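Local coordinates for protein probable mRNA-capping enzyme (Acanthamoeba polyphaga mimivirus, PDB 3BGY) that caps mRNA, this N-terminal domain being the metal-dependent tunnel triphosphatase that hydrolyses the 5'-triphosphate end of the RNA to a diphosphate, at residues G33-F38 with E148-V153; V83-L88 with V125-G130; N185-I190 with E214-I219. All coordinates share one frame; numbering follows the deposited sequence.

Interaction 1: G33-F38 with E148-V153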
# COMPACT_ATOMS: atom_id res chain seq x y z
N GLY A 33 16.21 4.87 8.28
CA GLY A 33 15.26 4.10 9.05
C GLY A 33 15.36 2.62 8.80
O GLY A 33 16.06 2.15 7.89
N ASP A 34 14.70 1.86 9.67
CA ASP A 34 14.68 0.42 9.53
C ASP A 34 13.50 -0.02 8.68
O ASP A 34 13.65 -0.66 7.64
CB ASP A 34 14.57 -0.23 10.91
CG ASP A 34 15.73 0.13 11.83
OD1 ASP A 34 16.86 0.28 11.32
OD2 ASP A 34 15.51 0.27 13.05
N ASN A 35 12.32 0.43 9.10
CA ASN A 35 11.08 0.03 8.45
C ASN A 35 10.23 1.18 7.92
O ASN A 35 9.00 1.08 7.80
CB ASN A 35 10.27 -0.83 9.42
CG ASN A 35 10.98 -2.13 9.79
OD1 ASN A 35 11.35 -2.92 8.92
ND2 ASN A 35 11.15 -2.34 11.08
N LEU A 36 10.89 2.27 7.56
CA LEU A 36 10.17 3.39 6.97
C LEU A 36 10.04 3.14 5.47
O LEU A 36 10.92 2.52 4.85
CB LEU A 36 10.89 4.72 7.24
CG LEU A 36 10.94 5.22 8.69
CD1 LEU A 36 11.88 6.41 8.80
CD2 LEU A 36 9.56 5.62 9.17
N GLU A 37 8.88 3.50 4.92
CA GLU A 37 8.60 3.35 3.48
C GLU A 37 8.35 4.75 2.97
O GLU A 37 7.94 5.59 3.74
CB GLU A 37 7.37 2.49 3.26
CG GLU A 37 7.55 1.02 3.71
CD GLU A 37 8.79 0.30 3.15
OE1 GLU A 37 9.25 0.60 2.01
OE2 GLU A 37 9.33 -0.58 3.86
N PHE A 38 8.65 4.99 1.70
CA PHE A 38 8.48 6.32 1.12
C PHE A 38 7.62 6.10 -0.12
O PHE A 38 8.01 5.39 -1.06
CB PHE A 38 9.85 6.90 0.78
CG PHE A 38 9.82 8.33 0.29
CD1 PHE A 38 9.48 8.61 -1.04
CD2 PHE A 38 10.16 9.38 1.13
CE1 PHE A 38 9.49 9.91 -1.55
CE2 PHE A 38 10.19 10.72 0.64
CZ PHE A 38 9.85 10.97 -0.71
N GLU A 148 5.95 4.15 8.88
CA GLU A 148 6.59 2.98 9.49
C GLU A 148 5.69 1.77 9.36
O GLU A 148 4.56 1.79 9.83
CB GLU A 148 6.87 3.28 10.95
CG GLU A 148 7.71 2.24 11.66
CD GLU A 148 7.83 2.51 13.16
OE1 GLU A 148 7.26 3.51 13.66
OE2 GLU A 148 8.51 1.73 13.82
N GLU A 149 6.22 0.72 8.74
CA GLU A 149 5.48 -0.50 8.52
C GLU A 149 6.43 -1.61 8.87
O GLU A 149 7.37 -1.90 8.13
CB GLU A 149 5.02 -0.61 7.04
CG GLU A 149 4.00 0.48 6.61
CD GLU A 149 3.34 0.24 5.26
OE1 GLU A 149 2.85 -0.88 5.02
OE2 GLU A 149 3.29 1.20 4.46
N ILE A 150 6.16 -2.27 10.00
CA ILE A 150 7.03 -3.35 10.47
C ILE A 150 6.52 -4.70 10.00
O ILE A 150 5.44 -5.12 10.38
CB ILE A 150 7.12 -3.29 12.03
CG1 ILE A 150 7.59 -1.89 12.46
CG2 ILE A 150 8.07 -4.40 12.56
CD1 ILE A 150 7.60 -1.64 13.96
N PRO A 151 7.33 -5.42 9.20
CA PRO A 151 6.87 -6.72 8.71
C PRO A 151 7.12 -7.79 9.76
O PRO A 151 8.12 -7.75 10.48
CB PRO A 151 7.77 -6.98 7.49
CG PRO A 151 8.43 -5.66 7.22
CD PRO A 151 8.61 -5.06 8.56
N LEU A 152 6.15 -8.68 9.91
CA LEU A 152 6.29 -9.80 10.83
C LEU A 152 6.58 -10.95 9.90
O LEU A 152 5.74 -11.30 9.07
CB LEU A 152 5.00 -10.03 11.62
CG LEU A 152 4.75 -9.17 12.86
CD1 LEU A 152 4.24 -7.79 12.47
CD2 LEU A 152 3.73 -9.89 13.72
N VAL A 153 7.80 -11.49 9.97
CA VAL A 153 8.23 -12.57 9.08
C VAL A 153 8.45 -13.94 9.71
O VAL A 153 8.63 -14.06 10.93
CB VAL A 153 9.49 -12.17 8.27
CG1 VAL A 153 9.12 -11.17 7.18
CG2 VAL A 153 10.55 -11.60 9.19
O HOH W 1 10.61 0.29 12.92
O HOH W 2 8.61 -2.08 5.83

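Interaction 2: V83-L88 with V125-G130. With ACT (acetate ion), chain D.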
# COMPACT_ATOMS: atom_id res chain seq x y z
N VAL A 83 -2.42 0.03 13.04
CA VAL A 83 -3.06 -1.04 12.31
C VAL A 83 -2.25 -2.32 12.24
O VAL A 83 -1.07 -2.26 12.05
CB VAL A 83 -3.32 -0.55 10.81
CG1 VAL A 83 -3.88 -1.66 9.92
CG2 VAL A 83 -4.29 0.64 10.81
N TYR A 84 -2.94 -3.45 12.35
CA TYR A 84 -2.31 -4.78 12.21
C TYR A 84 -2.99 -5.31 10.95
O TYR A 84 -4.21 -5.52 10.93
CB TYR A 84 -2.64 -5.69 13.42
CG TYR A 84 -1.88 -7.02 13.40
CD1 TYR A 84 -0.59 -7.12 13.96
CD2 TYR A 84 -2.47 -8.17 12.85
CE1 TYR A 84 0.08 -8.38 13.98
CE2 TYR A 84 -1.81 -9.42 12.87
CZ TYR A 84 -0.55 -9.51 13.44
OH TYR A 84 0.09 -10.73 13.47
N ARG A 85 -2.23 -5.43 9.87
CA ARG A 85 -2.80 -5.86 8.58
C ARG A 85 -2.26 -7.17 8.03
O ARG A 85 -1.06 -7.37 7.96
CB ARG A 85 -2.58 -4.75 7.54
CG ARG A 85 -3.19 -5.02 6.14
CD ARG A 85 -2.75 -3.97 5.15
NE ARG A 85 -1.32 -4.05 4.86
CZ ARG A 85 -0.66 -3.20 4.08
NH1 ARG A 85 -1.29 -2.19 3.49
NH2 ARG A 85 0.64 -3.35 3.89
N VAL A 86 -3.18 -8.05 7.65
CA VAL A 86 -2.82 -9.32 7.04
C VAL A 86 -3.24 -9.29 5.56
O VAL A 86 -4.38 -8.92 5.24
CB VAL A 86 -3.50 -10.50 7.75
CG1 VAL A 86 -3.36 -11.78 6.95
CG2 VAL A 86 -2.90 -10.67 9.13
N SER A 87 -2.33 -9.65 4.66
CA SER A 87 -2.65 -9.73 3.23
C SER A 87 -2.65 -11.21 2.84
O SER A 87 -1.63 -11.87 3.01
CB SER A 87 -1.61 -8.99 2.39
OG SER A 87 -1.46 -7.65 2.84
N LEU A 88 -3.77 -11.68 2.32
CA LEU A 88 -3.92 -13.09 1.89
C LEU A 88 -3.77 -13.15 0.38
O LEU A 88 -4.62 -12.60 -0.34
CB LEU A 88 -5.28 -13.62 2.32
CG LEU A 88 -5.57 -13.65 3.82
CD1 LEU A 88 -6.97 -14.21 4.06
CD2 LEU A 88 -4.52 -14.52 4.54
N VAL A 125 1.84 -7.07 8.59
CA VAL A 125 2.53 -5.85 8.95
C VAL A 125 1.82 -5.10 10.07
O VAL A 125 0.60 -5.18 10.22
CB VAL A 125 2.67 -4.82 7.73
CG1 VAL A 125 3.56 -5.36 6.61
CG2 VAL A 125 1.29 -4.39 7.18
N TYR A 126 2.62 -4.40 10.86
CA TYR A 126 2.09 -3.54 11.90
C TYR A 126 2.43 -2.14 11.39
O TYR A 126 3.59 -1.80 11.18
CB TYR A 126 2.72 -3.84 13.26
CG TYR A 126 2.31 -2.84 14.32
CD1 TYR A 126 1.05 -2.92 14.94
CD2 TYR A 126 3.18 -1.79 14.67
CE1 TYR A 126 0.65 -1.94 15.89
CE2 TYR A 126 2.80 -0.82 15.61
CZ TYR A 126 1.54 -0.91 16.21
OH TYR A 126 1.19 0.05 17.13
N LYS A 127 1.39 -1.33 11.23
CA LYS A 127 1.54 0.01 10.68
C LYS A 127 1.39 1.04 11.77
O LYS A 127 0.32 1.14 12.38
CB LYS A 127 0.47 0.24 9.61
CG LYS A 127 0.58 -0.64 8.38
CD LYS A 127 -0.63 -0.47 7.45
CE LYS A 127 -0.43 0.63 6.40
NZ LYS A 127 -0.07 1.97 6.95
N ASN A 128 2.46 1.78 12.04
CA ASN A 128 2.42 2.81 13.07
C ASN A 128 2.02 4.08 12.33
O ASN A 128 2.86 4.76 11.72
CB ASN A 128 3.80 2.98 13.77
CG ASN A 128 3.80 4.06 14.86
OD1 ASN A 128 2.90 4.91 14.93
ND2 ASN A 128 4.84 4.07 15.66
N ARG A 129 0.73 4.37 12.37
CA ARG A 129 0.20 5.53 11.67
C ARG A 129 0.54 6.87 12.30
O ARG A 129 0.35 7.91 11.66
CB ARG A 129 -1.31 5.36 11.47
CG ARG A 129 -1.63 4.22 10.50
CD ARG A 129 -2.95 4.43 9.78
NE ARG A 129 -3.07 3.55 8.61
CZ ARG A 129 -4.20 3.30 7.96
NH1 ARG A 129 -5.35 3.85 8.34
NH2 ARG A 129 -4.20 2.45 6.93
N GLY A 130 1.15 6.85 13.48
CA GLY A 130 1.50 8.07 14.17
C GLY A 130 2.91 8.60 13.96
O GLY A 130 3.18 9.76 14.28
C ACT D . -1.60 -1.11 19.12
O ACT D . -2.10 -1.10 20.39
OXT ACT D . -0.91 -0.22 18.70
CH3 ACT D . -1.90 -2.26 18.24

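Interaction 3: N185-I190 with E214-I219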
# COMPACT_ATOMS: atom_id res chain seq x y z
N ASN A 185 15.73 1.22 -7.85
CA ASN A 185 15.30 2.03 -6.72
C ASN A 185 13.85 2.45 -6.59
O ASN A 185 13.45 2.98 -5.55
CB ASN A 185 16.18 3.28 -6.68
CG ASN A 185 17.66 2.95 -6.74
OD1 ASN A 185 18.13 2.10 -6.00
ND2 ASN A 185 18.39 3.61 -7.63
N SER A 186 13.06 2.17 -7.61
CA SER A 186 11.66 2.58 -7.56
C SER A 186 10.74 1.62 -8.28
O SER A 186 11.14 0.94 -9.23
CB SER A 186 11.49 3.99 -8.12
OG SER A 186 11.97 4.04 -9.43
N ARG A 187 9.48 1.63 -7.86
CA ARG A 187 8.45 0.75 -8.40
C ARG A 187 7.14 1.51 -8.52
O ARG A 187 6.83 2.34 -7.66
CB ARG A 187 8.32 -0.42 -7.42
CG ARG A 187 7.49 -1.59 -7.89
CD ARG A 187 7.44 -2.67 -6.80
NE ARG A 187 6.47 -2.27 -5.78
CZ ARG A 187 6.75 -1.93 -4.52
NH1 ARG A 187 8.01 -1.96 -4.08
NH2 ARG A 187 5.79 -1.44 -3.75
N ILE A 188 6.42 1.28 -9.62
CA ILE A 188 5.11 1.89 -9.83
C ILE A 188 4.06 0.84 -9.45
O ILE A 188 4.13 -0.27 -9.97
CB ILE A 188 4.91 2.29 -11.32
CG1 ILE A 188 5.79 3.51 -11.69
CG2 ILE A 188 3.40 2.63 -11.62
CD1 ILE A 188 5.27 4.87 -11.18
N ASP A 189 3.16 1.16 -8.53
CA ASP A 189 2.08 0.24 -8.14
C ASP A 189 0.77 0.86 -8.58
O ASP A 189 0.51 2.02 -8.27
CB ASP A 189 1.98 0.06 -6.63
CG ASP A 189 3.15 -0.71 -6.04
OD1 ASP A 189 3.86 -1.41 -6.79
OD2 ASP A 189 3.31 -0.61 -4.81
N ILE A 190 -0.04 0.12 -9.32
CA ILE A 190 -1.35 0.62 -9.75
C ILE A 190 -2.32 -0.44 -9.31
O ILE A 190 -2.19 -1.62 -9.69
CB ILE A 190 -1.40 0.95 -11.29
CG1 ILE A 190 -2.77 1.48 -11.70
CG2 ILE A 190 -1.11 -0.23 -12.13
CD1 ILE A 190 -3.06 2.89 -11.40
N GLU A 214 6.57 4.00 -5.30
CA GLU A 214 7.21 3.65 -4.03
C GLU A 214 8.70 3.41 -4.21
O GLU A 214 9.12 2.76 -5.17
CB GLU A 214 6.57 2.39 -3.42
CG GLU A 214 5.05 2.35 -3.48
CD GLU A 214 4.39 1.75 -2.25
OE1 GLU A 214 5.01 0.90 -1.56
OE2 GLU A 214 3.23 2.13 -1.98
N LEU A 215 9.51 3.90 -3.26
CA LEU A 215 10.96 3.72 -3.31
C LEU A 215 11.35 2.35 -2.74
O LEU A 215 10.67 1.80 -1.85
CB LEU A 215 11.70 4.81 -2.52
CG LEU A 215 11.51 6.20 -3.13
CD1 LEU A 215 12.38 7.14 -2.35
CD2 LEU A 215 11.87 6.27 -4.60
N ILE A 216 12.42 1.80 -3.32
CA ILE A 216 13.03 0.53 -2.90
C ILE A 216 14.32 0.95 -2.16
O ILE A 216 14.71 0.33 -1.16
CB ILE A 216 13.34 -0.38 -4.13
CG1 ILE A 216 12.05 -0.82 -4.82
CG2 ILE A 216 14.18 -1.64 -3.71
CD1 ILE A 216 12.27 -1.46 -6.19
N ASN A 217 14.98 1.99 -2.67
CA ASN A 217 16.20 2.55 -2.05
C ASN A 217 16.07 4.06 -2.20
O ASN A 217 15.28 4.53 -3.02
CB ASN A 217 17.48 2.14 -2.78
CG ASN A 217 17.71 0.65 -2.76
OD1 ASN A 217 17.82 0.04 -1.69
ND2 ASN A 217 17.76 0.05 -3.94
N LYS A 218 16.81 4.81 -1.38
CA LYS A 218 16.83 6.29 -1.44
C LYS A 218 17.35 6.72 -2.80
O LYS A 218 18.13 6.00 -3.43
CB LYS A 218 17.79 6.84 -0.36
CG LYS A 218 17.93 8.38 -0.28
CD LYS A 218 19.28 8.85 0.35
CE LYS A 218 20.51 8.31 -0.41
NZ LYS A 218 21.75 9.15 -0.24
N ILE A 219 16.82 7.83 -3.30
CA ILE A 219 17.26 8.43 -4.55
C ILE A 219 17.34 9.93 -4.29
O ILE A 219 16.78 10.42 -3.32
CB ILE A 219 16.32 8.18 -5.77
CG1 ILE A 219 14.89 8.69 -5.53
CG2 ILE A 219 16.29 6.69 -6.11
CD1 ILE A 219 13.96 8.54 -6.72
O HOH W 3 9.54 -0.72 -1.64
O HOH W 4 4.23 -1.60 -0.84
O HOH W 5 1.68 0.38 -2.91

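Interaction 1: G33-F38 with E148-V153
Asn35 and Glu149 share the one direct hydrogen bond between 33-38 and 148-153. Glu149 N donates to Asn35 O at 3.0 Å, the N-H aimed almost straight at the oxygen (174°). The same oxygen takes a CA-H approach from the preceding residue, Glu148 CA lying 3.5 Å from Asn35 O. Just beyond, Leu36 and Glu148 form an antiparallel non-hydrogen-bonded pair with both side chains on one face of the sheet.

Van der Waals contacts are few. On that face Leu36 CD2 rests 4.0 Å from Glu148 CB, a methyl against the base of an extended acidic chain. Asn35, with CG beside its backbone N and anti to the carbonyl carbon (chi1 -63°), sends its amide along the neighbouring strand past Glu149. There Asn35 ND2 lies 3.8 Å from Ile150 CG1, the two side chains crossing at about a right angle, and Asn35 OD1 sits 3.5 Å from Pro151 CD.

Two waters supply the remaining polar links. One accepts from Asn35 ND2 and donates to Glu148 OE2 at 2.7 Å; the other carboxylate oxygen of Glu148 is bonded to Ser131 OG. A second water spends both protons on acceptors, bonding Glu37 OE2 at 2.6 Å and the backbone Glu149 O at 2.6 Å. Glu37 and Glu149 bring two acidic groups to the side of the sheet that carries Lys127 and Arg85, whereas Phe38 packs against helix 17-32. The charged side is consistent with the polar tunnel lining of this enzyme family. With a single direct bond, and water linking each acid to an amide or a backbone carbonyl, the chemistry implies a hydrated, lightly packed start to the pairing of strands 36-42 and 142-152.

Interaction 2: V83-L88 with V125-G130
Val83 and Lys127 face each other as an antiparallel hydrogen-bonded pair, Val83 N reaching Lys127 O at 3.0 Å and Lys127 N reaching Val83 O at 2.8 Å. Two residues on, Arg85 and Val125 repeat the pattern in both directions, so this backbone ladder is close and regular. The tight side-chain packing lies over it. Arg85 and Val125 run side by side, and the bend at chi3 of Arg85 (67°) turns the guanidinium over Val125, placing Val125 CG2 3.5 Å from both Arg85 NE and Arg85 NH2. Lys127 covers one face of that guanidinium with its aliphatic chain, Lys127 CD standing 4.3 Å above the plane.

Strands 83-88 and 122-136 are neighbours in the closed antiparallel barrel of the tunnel triphosphatase, their short segments meeting at 149°. Arg85, Lys127 and Arg129 put a basic patch on one face of the sheet, where Arg85 has long, weak ion pairs to Asp73 and Glu149, consistent with the charged interior expected of a tunnel triphosphatase.

Tyr84 and Tyr126 share the other face and touch little of the opposite strand. Tyr84 packs instead on Ile124 and Leu152. Tyr126 is partly exposed, and its hydroxyl donates to OXT of an acetate, probably from the crystallisation liquor, with Tyr126 OH 2.6 Å from that oxygen. After Asn128 the chain turns a corner at Arg129 and Gly130, where Asn128 OD1 accepts from Gly130 N in an Asx turn. At this exposed rim Val83 CG2 lies over one face of the Arg129 guanidinium, 3.8 Å above its plane, while Lys127 NZ lies at the edge of the same group.

Interaction 3: N185-I190 with E214-I219
Arg187 and Glu214, an antiparallel hydrogen-bonded pair, run their side chains alongside each other in the same direction. Arg187 leaves the backbone extended, then bends at chi3 (79°), which turns the guanidinium toward Asp189. The grip is side-on: Arg187 NE bonds Asp189 OD1 at 2.9 Å, and Arg187 NH2 meets the syn lone pair of Asp189 OD2 at 2.8 Å, both near the guanidinium plane. Arg187 NH2 also makes a salt bridge to Glu214 OE1 at 3.3 Å, its hydrogen bond long and weak, with the guanidinium and carboxylate planes 55° apart. Glu214 is bent at chi2 and has a second conformer, so this arm is doubtful. Arg187, Asp189 and Glu214 form a salt-bridge network; with Asp189 OD2 3.9 Å from Glu214 OE2 and Glu39 close by, Arg187 probably offsets the gathered carboxylates. Arg187 NH1 is joined to Leu215 O through a water.

Two residues before Arg187, at the open end of the hairpin, Asn185 O accepts from Ile216 N at 2.7 Å, from above the carbonyl plane, and weakly from Asn217 N. Asn217 ND2 bonds Asn185 OD1 at 2.9 Å, within the carbonyl plane, although the two amide planes are 74° apart. Ile219 then folds back to set its CG2 methyl 3.5 Å from Asn185 CB.

Strands 186-196 and 208-215 form a hairpin of the barrel. Asp189 OD1 is also bonded to Ser179 of strand 169-183, while Leu215 lies against Leu27 and Tyr30 of helix 17-32. Ile188 and Ile190 face helix 47-60, and Ser186 OG bonds Asn183 OD1 and Glu227 of helix 221-235.

How the interactions relate
From the N terminus, the chain leaves helix 17-32, enters strand 36-42 and meets strand 142-152 in interaction 1, closing a long loop. Interaction 2 lies wholly within that loop, pairing strand 83-88 with strand 122-136; the latter leads straight into strand 142-152, and the backbone pairs Ile150-Tyr126 and Glu148-Asn128 join the two contacts directly. Interaction 3 follows in series, closing the open end of the hairpin of strands 186-196 and 208-215. Phe38 O meets Leu215 N at 3.1 Å, so strand 36-42 links interactions 1 and 3 where the sheet's first and last strands complete the barrel. Interactions 2 and 3 are about 20 Å apart, centre to centre.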